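Local coordinates for protein alpha,alpha-trehalose-phosphate synthase (UDP-forming) (Burkholderia xenovorans, PDB 5HXA) that is a family 20 glycosyltransferase of the GT-B type, an enzyme class built on two Rossmann-like domains, at residues 72-77 and 119-124; 113-118 and 178-183; 200-205 and 227-232; 217-220 and 225-228. All blocks are in the same frame, centred on the assembly; numbering follows the deposited sequence. Where two conformers were deposited one is given.

In the fold
All four contacts lie on the ten-stranded mixed sheet and its helices, the first of the two Rossmann-like halves of a GT-B enzyme. From the N terminus, contact 1 opens on strand 69-76 and closes a 41-residue, largely helical excursion on helix 108-126. Contact 2 starts within that same helix, so the two cross, and it closes on helix 178-185. Contact 3 follows in series, from helix 196-208 to strand 225-231; contact 4, a hairpin, opens inside that loop and ends on the same strand, sharing Leu227 and Lys228. Packing makes the set continuous: Leu76 meets Val117, Val182 meets Phe202 and Phe205, and Val203 meets Val220.

Contact 1 (72-77 and 119-124); sequences ATVGLT and ATLAKQ
Val74, on strand 72-76, and Leu121, on helix 119-124, mark the closest backbone approach, with their CA atoms 8.3 Å apart, and no hydrogen bond joins the two segments; side chains alone bridge the gap. The valine points at the helix. Its CG2 packs on Leu121 CD2 at 3.5 Å, a close van der Waals contact, and also skirts Gln124 OE1 at 4.0 Å. Its CG1 faces the Gln124 amide obliquely, above the amide plane and beyond CD on the O and N side, 3.7 Å from both Gln124 OE1 and Gln124 NE2. Val74 and Gln124 approach from opposite directions. The glutamine spans the gap because its CG sits beside the backbone N (chi1 -74°) and the chain runs extended from there (chi2 172°). Gln124 sets out toward the strand, whereas Leu121 leaves to one side of it and brings only its CD2 end across. The amide also has a polar tie, a weak hydrogen bond from NE2 to Ser59 O. Pro61 touches both Val74 and Gln124. Around this, strand 69-76 runs between strands 62-66 and 46-48 of the sheet, and Leu121 packs against Phe48 of strand 46-48 and Phe145 of helix 145-151.

Contact 2 (113-118 and 178-183); sequences GYQRVN and HEELVK
Tyr114 O is gripped by two donors from Asn118, which reach it from opposite faces of its carbonyl plane. The helical backbone N of Asn118 lies 3.1 Å from Tyr114 O; the side-chain ND2 of Asn118 lies 3.0 Å from Tyr114 O, and its bond is nearly straight (172° at the hydrogen). ND2 also bonds to His141 O, so its two hydrogens serve two carbonyls, while the nitrogen merely lies over the centre of the Tyr114 ring. Tyr114 CG stands anti to the backbone N (chi1 177°), which sends the ring toward helix 178-183; there Leu181 CD2 meets it obliquely, 4.1 Å from Tyr114 CE2. The same leucine methyl is 4.2 Å from Gln115 NE2. The axes of the two helical segments stay 13.5 Å apart at 17° to one another, too far for close backbone packing, so these side chains do the bridging. Gln115 NE2 and Glu180 OE1, 4.4 Å apart, do not bond directly, but both are hydrogen-bonded to Tyr111 OH. Tyr114 OH bonds to Tyr140 O. The chemistry is thus divided: a thin apolar touch at Leu181, and a polar link to Glu180 carried by the Tyr111 hydroxyl, from the same helix as Gln115.

Contact 3 (200-205 and 227-232); sequences QSFVDF and LKVGAY
Phe202 and Val229 supply most of the apolar contact, and their side chains cross at about a right angle. The two methyls of the valine face the CD2-CE2 bond of the ring, one at each atom: Val229 CG1 lies 4.0 Å from Phe202 CD2, and Val229 CG2 lies 4.2 Å from Phe202 CE2. The approach to the ring is oblique. A chi1 of 180° swings the Phe202 ring off the helix, opposite its own N, and toward the strand. Val203 adds a looser touch, its CG2 4.5 Å from Val229 CG1. These two residues mark the nearest backbone approach, their CA atoms 8.3 Å apart, and no hydrogen bond crosses between the segments. Aromatic interactions extend the cluster, for the Phe202 ring meets Phe166 edge-to-face and also contacts the ring of Phe193. Polar interactions lie at its margins: Asp204 OD2 forms a salt bridge with Arg208 of the second subunit, which places this helix at the dimer interface, and Tyr232 OH bonds to Asp459 of helix 449-461. Within the fold, helix 196-208 packs across strand 225-231, which runs between strands 190-193 and 219-222, while Val182 and Met185 of helix 178-185 also lean on Phe202.

Contact 4 (217-220 and 225-228); sequences DGMV and RFLK
Val220 and Leu227 form an antiparallel hydrogen-bonded pair: Val220 N donates to Leu227 O at 2.8 Å (153° at the hydrogen), and Leu227 N returns the bond to Val220 O at 3.0 Å (149°). Each carbonyl oxygen also receives a CA-H contact, Val220 O from Phe226 CA at 3.2 Å and Leu227 O from Met219 CA at 3.4 Å. Met219 and Lys228 are the adjacent non-hydrogen-bonded pair. Lys228 runs extended until a bend at its last torsion (chi4 63°) turns NZ toward Asp217, making a long, weak salt bridge to Asp217 OD1 at 3.9 Å. Packing follows the two faces of the sheet. On one face the bent Met219 chain crosses Lys228 at about a right angle, placing SD 3.8 Å from Lys228 CB, and its CE reaches 4.2 Å from Phe226 CB. On the other, Val220 CG1 meets Leu227 CD2 at 4.3 Å, and the valine also packs on Val203 of helix 196-208. Gly218 and Asp217 both have positive phi, consistent with a tight bend. The whole is a beta hairpin with a two-residue link: strand 225-231 continues the parallel run beside 190-193 in the Rossmann-like sheet, and 219-222 turns back antiparallel near the edge.

Contact 1 (72-77 and 119-124)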
loop_
_atom_site.group_PDB
_atom_site.type_symbol
_atom_site.label_atom_id
_atom_site.label_comp_id
_atom_site.label_asym_id
_atom_site.label_seq_id
_atom_site.Cartn_x
_atom_site.Cartn_y
_atom_site.Cartn_z
ATOM N N ALA A 72 -10.643 -28.714 22.699
ATOM C CA ALA A 72 -10.770 -29.692 21.623
ATOM C C ALA A 72 -9.807 -29.290 20.516
ATOM O O ALA A 72 -10.047 -28.301 19.818
ATOM C CB ALA A 72 -12.207 -29.756 21.106
ATOM N N THR A 73 -8.716 -30.044 20.354
ATOM C CA THR A 73 -7.666 -29.671 19.412
ATOM C C THR A 73 -7.360 -30.809 18.446
ATOM O O THR A 73 -7.560 -31.987 18.758
ATOM C CB THR A 73 -6.378 -29.261 20.134
ATOM O OG1 THR A 73 -5.936 -30.335 20.970
ATOM C CG2 THR A 73 -6.623 -28.033 20.986
ATOM N N VAL A 74 -6.860 -30.435 17.264
ATOM C CA VAL A 74 -6.478 -31.380 16.222
ATOM C C VAL A 74 -5.117 -30.989 15.665
ATOM O O VAL A 74 -4.710 -29.825 15.700
ATOM C CB VAL A 74 -7.500 -31.447 15.065
ATOM C CG1 VAL A 74 -8.819 -32.015 15.530
ATOM C CG2 VAL A 74 -7.693 -30.080 14.464
ATOM N N GLY A 75 -4.415 -31.988 15.131
ATOM C CA GLY A 75 -3.204 -31.727 14.386
ATOM C C GLY A 75 -3.473 -31.521 12.903
ATOM O O GLY A 75 -4.571 -31.752 12.397
ATOM N N LEU A 76 -2.438 -31.074 12.201
ATOM C CA LEU A 76 -2.481 -30.883 10.762
ATOM C C LEU A 76 -1.318 -31.630 10.131
ATOM O O LEU A 76 -0.235 -31.715 10.714
ATOM C CB LEU A 76 -2.390 -29.401 10.384
ATOM C CG LEU A 76 -3.516 -28.461 10.808
ATOM C CD1 LEU A 76 -3.162 -27.028 10.429
ATOM C CD2 LEU A 76 -4.824 -28.876 10.160
ATOM N N THR A 77 -1.541 -32.165 8.933
ATOM C CA THR A 77 -0.426 -32.731 8.187
ATOM C C THR A 77 0.558 -31.626 7.814
ATOM O O THR A 77 0.242 -30.434 7.865
ATOM C CB THR A 77 -0.911 -33.435 6.918
ATOM O OG1 THR A 77 -1.478 -32.469 6.030
ATOM C CG2 THR A 77 -1.960 -34.493 7.247
ATOM N N ALA A 119 -12.414 -25.998 5.900
ATOM C CA ALA A 119 -13.533 -26.930 5.775
ATOM C C ALA A 119 -13.374 -28.132 6.698
ATOM O O ALA A 119 -14.355 -28.610 7.284
ATOM C CB ALA A 119 -13.662 -27.393 4.323
ATOM N N THR A 120 -12.151 -28.654 6.815
ATOM C CA THR A 120 -11.922 -29.815 7.665
ATOM C C THR A 120 -12.191 -29.475 9.123
ATOM O O THR A 120 -12.889 -30.213 9.828
ATOM C CB THR A 120 -10.491 -30.326 7.477
ATOM O OG1 THR A 120 -10.379 -30.947 6.192
ATOM C CG2 THR A 120 -10.139 -31.345 8.549
ATOM N N LEU A 121 -11.652 -28.347 9.589
ATOM C CA LEU A 121 -11.884 -27.931 10.966
ATOM C C LEU A 121 -13.367 -27.697 11.225
ATOM O O LEU A 121 -13.890 -28.091 12.272
ATOM C CB LEU A 121 -11.079 -26.665 11.264
ATOM C CG LEU A 121 -9.557 -26.797 11.176
ATOM C CD1 LEU A 121 -8.893 -25.429 11.220
ATOM C CD2 LEU A 121 -9.052 -27.661 12.297
ATOM N N ALA A 122 -14.063 -27.058 10.278
ATOM C CA ALA A 122 -15.490 -26.812 10.462
ATOM C C ALA A 122 -16.268 -28.122 10.565
ATOM O O ALA A 122 -17.184 -28.250 11.389
ATOM C CB ALA A 122 -16.023 -25.948 9.319
ATOM N N LYS A 123 -15.901 -29.115 9.752
ATOM C CA LYS A 123 -16.572 -30.408 9.815
ATOM C C LYS A 123 -16.362 -31.063 11.173
ATOM O O LYS A 123 -17.293 -31.651 11.740
ATOM C CB LYS A 123 -16.074 -31.308 8.685
ATOM C CG LYS A 123 -16.785 -32.658 8.573
ATOM C CD LYS A 123 -16.252 -33.454 7.386
ATOM C CE LYS A 123 -16.765 -34.895 7.395
ATOM N NZ LYS A 123 -16.098 -35.746 6.364
ATOM N N GLN A 124 -15.155 -30.944 11.729
ATOM C CA GLN A 124 -14.879 -31.559 13.023
ATOM C C GLN A 124 -15.510 -30.777 14.165
ATOM O O GLN A 124 -15.987 -31.376 15.133
ATOM C CB GLN A 124 -13.375 -31.686 13.237
ATOM C CG GLN A 124 -12.732 -32.791 12.412
ATOM C CD GLN A 124 -11.223 -32.760 12.510
ATOM O OE1 GLN A 124 -10.600 -31.718 12.297
ATOM N NE2 GLN A 124 -10.626 -33.894 12.856
#

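Contact 2 (113-118 and 178-183)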
loop_
_atom_site.group_PDB
_atom_site.type_symbol
_atom_site.label_atom_id
_atom_site.label_comp_id
_atom_site.label_asym_id
_atom_site.label_seq_id
_atom_site.Cartn_x
_atom_site.Cartn_y
_atom_site.Cartn_z
ATOM N N GLY A 113 -5.400 -25.286 -0.071
ATOM C CA GLY A 113 -5.203 -25.899 1.235
ATOM C C GLY A 113 -5.786 -25.064 2.361
ATOM O O GLY A 113 -6.342 -25.601 3.322
ATOM N N TYR A 114 -5.650 -23.742 2.264
ATOM C CA TYR A 114 -6.293 -22.832 3.210
ATOM C C TYR A 114 -7.796 -23.092 3.289
ATOM O O TYR A 114 -8.367 -23.190 4.382
ATOM C CB TYR A 114 -5.993 -21.396 2.781
ATOM C CG TYR A 114 -6.630 -20.274 3.583
ATOM C CD1 TYR A 114 -6.012 -19.767 4.725
ATOM C CD2 TYR A 114 -7.815 -19.680 3.161
ATOM C CE1 TYR A 114 -6.580 -18.713 5.442
ATOM C CE2 TYR A 114 -8.386 -18.619 3.872
ATOM C CZ TYR A 114 -7.759 -18.146 5.011
ATOM O OH TYR A 114 -8.310 -17.103 5.717
ATOM N N GLN A 115 -8.453 -23.210 2.128
ATOM C CA GLN A 115 -9.876 -23.540 2.114
ATOM C C GLN A 115 -10.121 -24.947 2.648
ATOM O O GLN A 115 -11.075 -25.174 3.407
ATOM C CB GLN A 115 -10.434 -23.391 0.697
ATOM C CG GLN A 115 -10.525 -21.933 0.198
ATOM C CD GLN A 115 -11.649 -21.140 0.886
ATOM O OE1 GLN A 115 -12.475 -21.708 1.607
ATOM N NE2 GLN A 115 -11.680 -19.823 0.661
ATOM N N ARG A 116 -9.265 -25.905 2.274
ATOM C CA ARG A 116 -9.451 -27.283 2.718
ATOM C C ARG A 116 -9.330 -27.400 4.233
ATOM O O ARG A 116 -10.120 -28.107 4.874
ATOM C CB ARG A 116 -8.440 -28.203 2.024
ATOM C CG ARG A 116 -8.642 -29.683 2.334
ATOM C CD ARG A 116 -7.571 -30.567 1.674
ATOM N NE ARG A 116 -6.217 -30.185 2.076
ATOM C CZ ARG A 116 -5.333 -29.583 1.282
ATOM N NH1 ARG A 116 -5.642 -29.295 0.023
ATOM N NH2 ARG A 116 -4.131 -29.274 1.749
ATOM N N VAL A 117 -8.354 -26.715 4.827
ATOM C CA VAL A 117 -8.194 -26.795 6.277
ATOM C C VAL A 117 -9.386 -26.154 6.981
ATOM O O VAL A 117 -9.916 -26.703 7.953
ATOM C CB VAL A 117 -6.859 -26.160 6.704
ATOM C CG1 VAL A 117 -6.844 -25.881 8.206
ATOM C CG2 VAL A 117 -5.704 -27.073 6.318
ATOM N N ASN A 118 -9.833 -24.993 6.496
ATOM C CA ASN A 118 -11.020 -24.362 7.069
ATOM C C ASN A 118 -12.222 -25.301 7.024
ATOM O O ASN A 118 -12.964 -25.417 8.008
ATOM C CB ASN A 118 -11.330 -23.058 6.330
ATOM C CG ASN A 118 -10.675 -21.841 6.979
ATOM O OD1 ASN A 118 -11.276 -21.199 7.834
ATOM N ND2 ASN A 118 -9.449 -21.517 6.566
ATOM N N HIS A 178 -9.700 -12.267 -3.427
ATOM C CA HIS A 178 -10.275 -11.388 -2.406
ATOM C C HIS A 178 -11.799 -11.365 -2.454
ATOM O O HIS A 178 -12.449 -11.265 -1.407
ATOM C CB HIS A 178 -9.724 -9.965 -2.547
ATOM C CG HIS A 178 -10.118 -9.288 -3.822
ATOM N ND1 HIS A 178 -9.429 -9.468 -5.003
ATOM C CD2 HIS A 178 -11.126 -8.428 -4.101
ATOM C CE1 HIS A 178 -10.003 -8.755 -5.958
ATOM N NE2 HIS A 178 -11.036 -8.117 -5.436
ATOM N N GLU A 179 -12.400 -11.450 -3.647
ATOM C CA GLU A 179 -13.863 -11.378 -3.704
ATOM C C GLU A 179 -14.517 -12.571 -3.012
ATOM O O GLU A 179 -15.515 -12.416 -2.292
ATOM C CB GLU A 179 -14.330 -11.266 -5.153
ATOM C CG GLU A 179 -13.737 -10.068 -5.845
ATOM C CD GLU A 179 -14.617 -9.534 -6.945
ATOM O OE1 GLU A 179 -14.856 -8.304 -6.969
ATOM O OE2 GLU A 179 -15.077 -10.346 -7.775
ATOM N N GLU A 180 -13.968 -13.769 -3.213
ATOM C CA GLU A 180 -14.514 -14.955 -2.561
ATOM C C GLU A 180 -14.361 -14.867 -1.044
ATOM O O GLU A 180 -15.236 -15.319 -0.288
ATOM C CB GLU A 180 -13.804 -16.195 -3.122
ATOM C CG GLU A 180 -14.224 -17.510 -2.518
ATOM C CD GLU A 180 -13.661 -18.699 -3.286
ATOM O OE1 GLU A 180 -12.434 -18.727 -3.546
ATOM O OE2 GLU A 180 -14.458 -19.596 -3.638
ATOM N N LEU A 181 -13.263 -14.266 -0.582
ATOM C CA LEU A 181 -13.014 -14.142 0.851
ATOM C C LEU A 181 -14.010 -13.197 1.512
ATOM O O LEU A 181 -14.538 -13.497 2.584
ATOM C CB LEU A 181 -11.583 -13.662 1.088
ATOM C CG LEU A 181 -10.475 -14.696 0.795
ATOM C CD1 LEU A 181 -9.094 -14.034 0.820
ATOM C CD2 LEU A 181 -10.534 -15.886 1.761
ATOM N N VAL A 182 -14.266 -12.034 0.903
ATOM C CA VAL A 182 -15.227 -11.107 1.510
ATOM C C VAL A 182 -16.620 -11.718 1.519
ATOM O O VAL A 182 -17.351 -11.614 2.512
ATOM C CB VAL A 182 -15.214 -9.749 0.788
ATOM C CG1 VAL A 182 -16.355 -8.869 1.316
ATOM C CG2 VAL A 182 -13.843 -9.061 0.990
ATOM N N LYS A 183 -17.017 -12.356 0.411
ATOM C CA LYS A 183 -18.303 -13.046 0.387
ATOM C C LYS A 183 -18.407 -14.044 1.534
ATOM O O LYS A 183 -19.395 -14.059 2.276
ATOM C CB LYS A 183 -18.497 -13.757 -0.956
ATOM C CG LYS A 183 -19.781 -14.623 -0.969
ATOM C CD LYS A 183 -20.071 -15.184 -2.363
ATOM C CE LYS A 183 -21.332 -16.050 -2.362
ATOM N NZ LYS A 183 -21.747 -16.399 -3.755
#

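Contact 3 (200-205 and 227-232)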
loop_
_atom_site.group_PDB
_atom_site.type_symbol
_atom_site.label_atom_id
_atom_site.label_comp_id
_atom_site.label_asym_id
_atom_site.label_seq_id
_atom_site.Cartn_x
_atom_site.Cartn_y
_atom_site.Cartn_z
ATOM N N GLN A 200 -14.589 0.605 8.268
ATOM C CA GLN A 200 -14.958 1.352 7.072
ATOM C C GLN A 200 -14.316 0.754 5.825
ATOM O O GLN A 200 -14.943 0.729 4.761
ATOM C CB GLN A 200 -14.584 2.827 7.223
ATOM C CG GLN A 200 -15.176 3.730 6.130
ATOM C CD GLN A 200 -16.696 3.678 6.081
ATOM O OE1 GLN A 200 -17.368 3.875 7.094
ATOM N NE2 GLN A 200 -17.246 3.400 4.898
ATOM N N SER A 201 -13.083 0.249 5.943
ATOM C CA SER A 201 -12.426 -0.425 4.829
ATOM C C SER A 201 -13.251 -1.607 4.327
ATOM O O SER A 201 -13.413 -1.801 3.115
ATOM C CB SER A 201 -11.043 -0.892 5.281
ATOM O OG SER A 201 -10.492 -1.795 4.359
ATOM N N PHE A 202 -13.754 -2.425 5.253
ATOM C CA PHE A 202 -14.564 -3.587 4.887
ATOM C C PHE A 202 -15.866 -3.148 4.235
ATOM O O PHE A 202 -16.250 -3.653 3.176
ATOM C CB PHE A 202 -14.839 -4.417 6.142
ATOM C CG PHE A 202 -15.676 -5.647 5.911
ATOM C CD1 PHE A 202 -15.107 -6.809 5.402
ATOM C CD2 PHE A 202 -17.022 -5.655 6.242
ATOM C CE1 PHE A 202 -15.883 -7.957 5.213
ATOM C CE2 PHE A 202 -17.796 -6.794 6.057
ATOM C CZ PHE A 202 -17.229 -7.944 5.542
ATOM N N VAL A 203 -16.558 -2.197 4.859
ATOM C CA VAL A 203 -17.830 -1.735 4.319
ATOM C C VAL A 203 -17.623 -1.032 2.977
ATOM O O VAL A 203 -18.445 -1.169 2.058
ATOM C CB VAL A 203 -18.527 -0.826 5.346
ATOM C CG1 VAL A 203 -19.747 -0.161 4.730
ATOM C CG2 VAL A 203 -18.914 -1.642 6.594
ATOM N N ASP A 204 -16.520 -0.287 2.835
ATOM C CA ASP A 204 -16.218 0.339 1.543
ATOM C C ASP A 204 -16.113 -0.696 0.430
ATOM O O ASP A 204 -16.586 -0.466 -0.694
ATOM C CB ASP A 204 -14.912 1.131 1.617
ATOM C CG ASP A 204 -15.086 2.521 2.221
ATOM O OD1 ASP A 204 -16.237 2.967 2.413
ATOM O OD2 ASP A 204 -14.054 3.171 2.491
ATOM N N PHE A 205 -15.458 -1.825 0.696
ATOM C CA PHE A 205 -15.331 -2.826 -0.356
ATOM C C PHE A 205 -16.707 -3.296 -0.794
ATOM O O PHE A 205 -17.007 -3.382 -1.995
ATOM C CB PHE A 205 -14.494 -4.022 0.108
ATOM C CG PHE A 205 -14.401 -5.099 -0.938
ATOM C CD1 PHE A 205 -13.419 -5.044 -1.921
ATOM C CD2 PHE A 205 -15.356 -6.117 -0.997
ATOM C CE1 PHE A 205 -13.360 -6.013 -2.926
ATOM C CE2 PHE A 205 -15.300 -7.083 -1.986
ATOM C CZ PHE A 205 -14.300 -7.035 -2.951
ATOM N N LEU A 227 -25.798 -8.812 8.627
ATOM C CA LEU A 227 -24.789 -9.036 9.657
ATOM C C LEU A 227 -24.485 -7.700 10.316
ATOM O O LEU A 227 -24.708 -6.634 9.731
ATOM C CB LEU A 227 -23.500 -9.652 9.084
ATOM C CG LEU A 227 -22.735 -8.885 8.000
ATOM C CD1 LEU A 227 -21.247 -9.215 8.048
ATOM C CD2 LEU A 227 -23.276 -9.177 6.587
ATOM N N LYS A 228 -23.967 -7.765 11.542
ATOM C CA LYS A 228 -23.509 -6.576 12.253
ATOM C C LYS A 228 -22.000 -6.463 12.101
ATOM O O LYS A 228 -21.281 -7.454 12.267
ATOM C CB LYS A 228 -23.889 -6.622 13.738
ATOM C CG LYS A 228 -23.544 -5.324 14.487
ATOM C CD LYS A 228 -24.167 -5.297 15.862
ATOM C CE LYS A 228 -23.820 -4.017 16.613
ATOM N NZ LYS A 228 -24.362 -2.813 15.941
ATOM N N VAL A 229 -21.521 -5.267 11.768
ATOM C CA VAL A 229 -20.097 -5.022 11.569
ATOM C C VAL A 229 -19.694 -3.871 12.481
ATOM O O VAL A 229 -20.310 -2.802 12.439
ATOM C CB VAL A 229 -19.772 -4.700 10.093
ATOM C CG1 VAL A 229 -18.265 -4.617 9.871
ATOM C CG2 VAL A 229 -20.376 -5.765 9.163
ATOM N N GLY A 230 -18.676 -4.089 13.321
ATOM C CA GLY A 230 -18.302 -3.062 14.275
ATOM C C GLY A 230 -16.814 -3.026 14.564
ATOM O O GLY A 230 -16.058 -3.926 14.193
ATOM N N ALA A 231 -16.403 -1.951 15.234
ATOM C CA ALA A 231 -15.061 -1.823 15.788
ATOM C C ALA A 231 -15.109 -2.149 17.276
ATOM O O ALA A 231 -15.910 -1.570 18.014
ATOM C CB ALA A 231 -14.506 -0.407 15.585
ATOM N N TYR A 232 -14.251 -3.062 17.717
ATOM C CA TYR A 232 -14.144 -3.403 19.135
ATOM C C TYR A 232 -12.661 -3.427 19.475
ATOM O O TYR A 232 -12.025 -4.488 19.440
ATOM C CB TYR A 232 -14.790 -4.750 19.456
ATOM C CG TYR A 232 -16.181 -4.986 18.894
ATOM C CD1 TYR A 232 -16.372 -5.302 17.550
ATOM C CD2 TYR A 232 -17.305 -4.947 19.724
ATOM C CE1 TYR A 232 -17.650 -5.537 17.035
ATOM C CE2 TYR A 232 -18.584 -5.197 19.223
ATOM C CZ TYR A 232 -18.747 -5.495 17.878
ATOM O OH TYR A 232 -20.012 -5.746 17.382
#

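Contact 4 (217-220 and 225-228)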
loop_
_atom_site.group_PDB
_atom_site.type_symbol
_atom_site.label_atom_id
_atom_site.label_comp_id
_atom_site.label_asym_id
_atom_site.label_seq_id
_atom_site.Cartn_x
_atom_site.Cartn_y
_atom_site.Cartn_z
ATOM N N ASP A 217 -27.678 0.995 12.743
ATOM C CA ASP A 217 -27.074 0.394 13.939
ATOM C C ASP A 217 -25.935 -0.577 13.600
ATOM O O ASP A 217 -25.802 -1.644 14.206
ATOM C CB ASP A 217 -28.163 -0.298 14.777
ATOM C CG ASP A 217 -27.694 -0.668 16.189
ATOM O OD1 ASP A 217 -26.829 0.039 16.758
ATOM O OD2 ASP A 217 -28.198 -1.677 16.731
ATOM N N GLY A 218 -25.108 -0.213 12.617
ATOM C CA GLY A 218 -23.983 -1.041 12.211
ATOM C C GLY A 218 -24.323 -2.258 11.369
ATOM O O GLY A 218 -23.431 -3.068 11.076
ATOM N N MET A 219 -25.569 -2.403 10.952
ATOM C CA MET A 219 -25.976 -3.559 10.170
ATOM C C MET A 219 -25.580 -3.382 8.708
ATOM O O MET A 219 -25.517 -2.262 8.193
ATOM C CB MET A 219 -27.489 -3.771 10.288
ATOM C CG MET A 219 -27.964 -4.073 11.710
ATOM S SD MET A 219 -27.274 -5.585 12.413
ATOM C CE MET A 219 -28.101 -6.841 11.442
ATOM N N VAL A 220 -25.303 -4.509 8.046
ATOM C CA VAL A 220 -24.923 -4.560 6.640
ATOM C C VAL A 220 -25.749 -5.649 5.970
ATOM O O VAL A 220 -25.940 -6.728 6.543
ATOM C CB VAL A 220 -23.418 -4.855 6.471
ATOM C CG1 VAL A 220 -23.090 -5.158 5.002
ATOM C CG2 VAL A 220 -22.590 -3.701 6.997
ATOM N N ARG A 225 -27.496 -11.776 2.956
ATOM C CA ARG A 225 -27.471 -11.958 4.406
ATOM C C ARG A 225 -27.361 -10.600 5.087
ATOM O O ARG A 225 -26.790 -9.655 4.534
ATOM C CB ARG A 225 -26.283 -12.846 4.862
ATOM C CG ARG A 225 -26.287 -14.291 4.354
ATOM C CD ARG A 225 -25.128 -15.111 4.972
ATOM N NE ARG A 225 -25.172 -15.073 6.442
ATOM C CZ ARG A 225 -25.754 -15.990 7.214
ATOM N NH1 ARG A 225 -26.336 -17.057 6.680
ATOM N NH2 ARG A 225 -25.754 -15.840 8.538
ATOM N N PHE A 226 -27.908 -10.512 6.298
ATOM C CA PHE A 226 -27.656 -9.381 7.181
ATOM C C PHE A 226 -26.615 -9.780 8.222
ATOM O O PHE A 226 -26.550 -10.935 8.646
ATOM C CB PHE A 226 -28.941 -8.912 7.879
ATOM C CG PHE A 226 -29.748 -7.908 7.077
ATOM C CD1 PHE A 226 -30.568 -8.327 6.040
ATOM C CD2 PHE A 226 -29.673 -6.547 7.357
ATOM C CE1 PHE A 226 -31.313 -7.409 5.286
ATOM C CE2 PHE A 226 -30.410 -5.620 6.606
ATOM C CZ PHE A 226 -31.237 -6.053 5.577
ATOM N N LEU A 227 -25.798 -8.812 8.627
ATOM C CA LEU A 227 -24.789 -9.036 9.657
ATOM C C LEU A 227 -24.485 -7.700 10.316
ATOM O O LEU A 227 -24.708 -6.634 9.731
ATOM C CB LEU A 227 -23.500 -9.652 9.084
ATOM C CG LEU A 227 -22.735 -8.885 8.000
ATOM C CD1 LEU A 227 -21.247 -9.215 8.048
ATOM C CD2 LEU A 227 -23.276 -9.177 6.587
ATOM N N LYS A 228 -23.967 -7.765 11.542
ATOM C CA LYS A 228 -23.509 -6.576 12.253
ATOM C C LYS A 228 -22.000 -6.463 12.101
ATOM O O LYS A 228 -21.281 -7.454 12.267
ATOM C CB LYS A 228 -23.889 -6.622 13.738
ATOM C CG LYS A 228 -23.544 -5.324 14.487
ATOM C CD LYS A 228 -24.167 -5.297 15.862
ATOM C CE LYS A 228 -23.820 -4.017 16.613
ATOM N NZ LYS A 228 -24.362 -2.813 15.941
#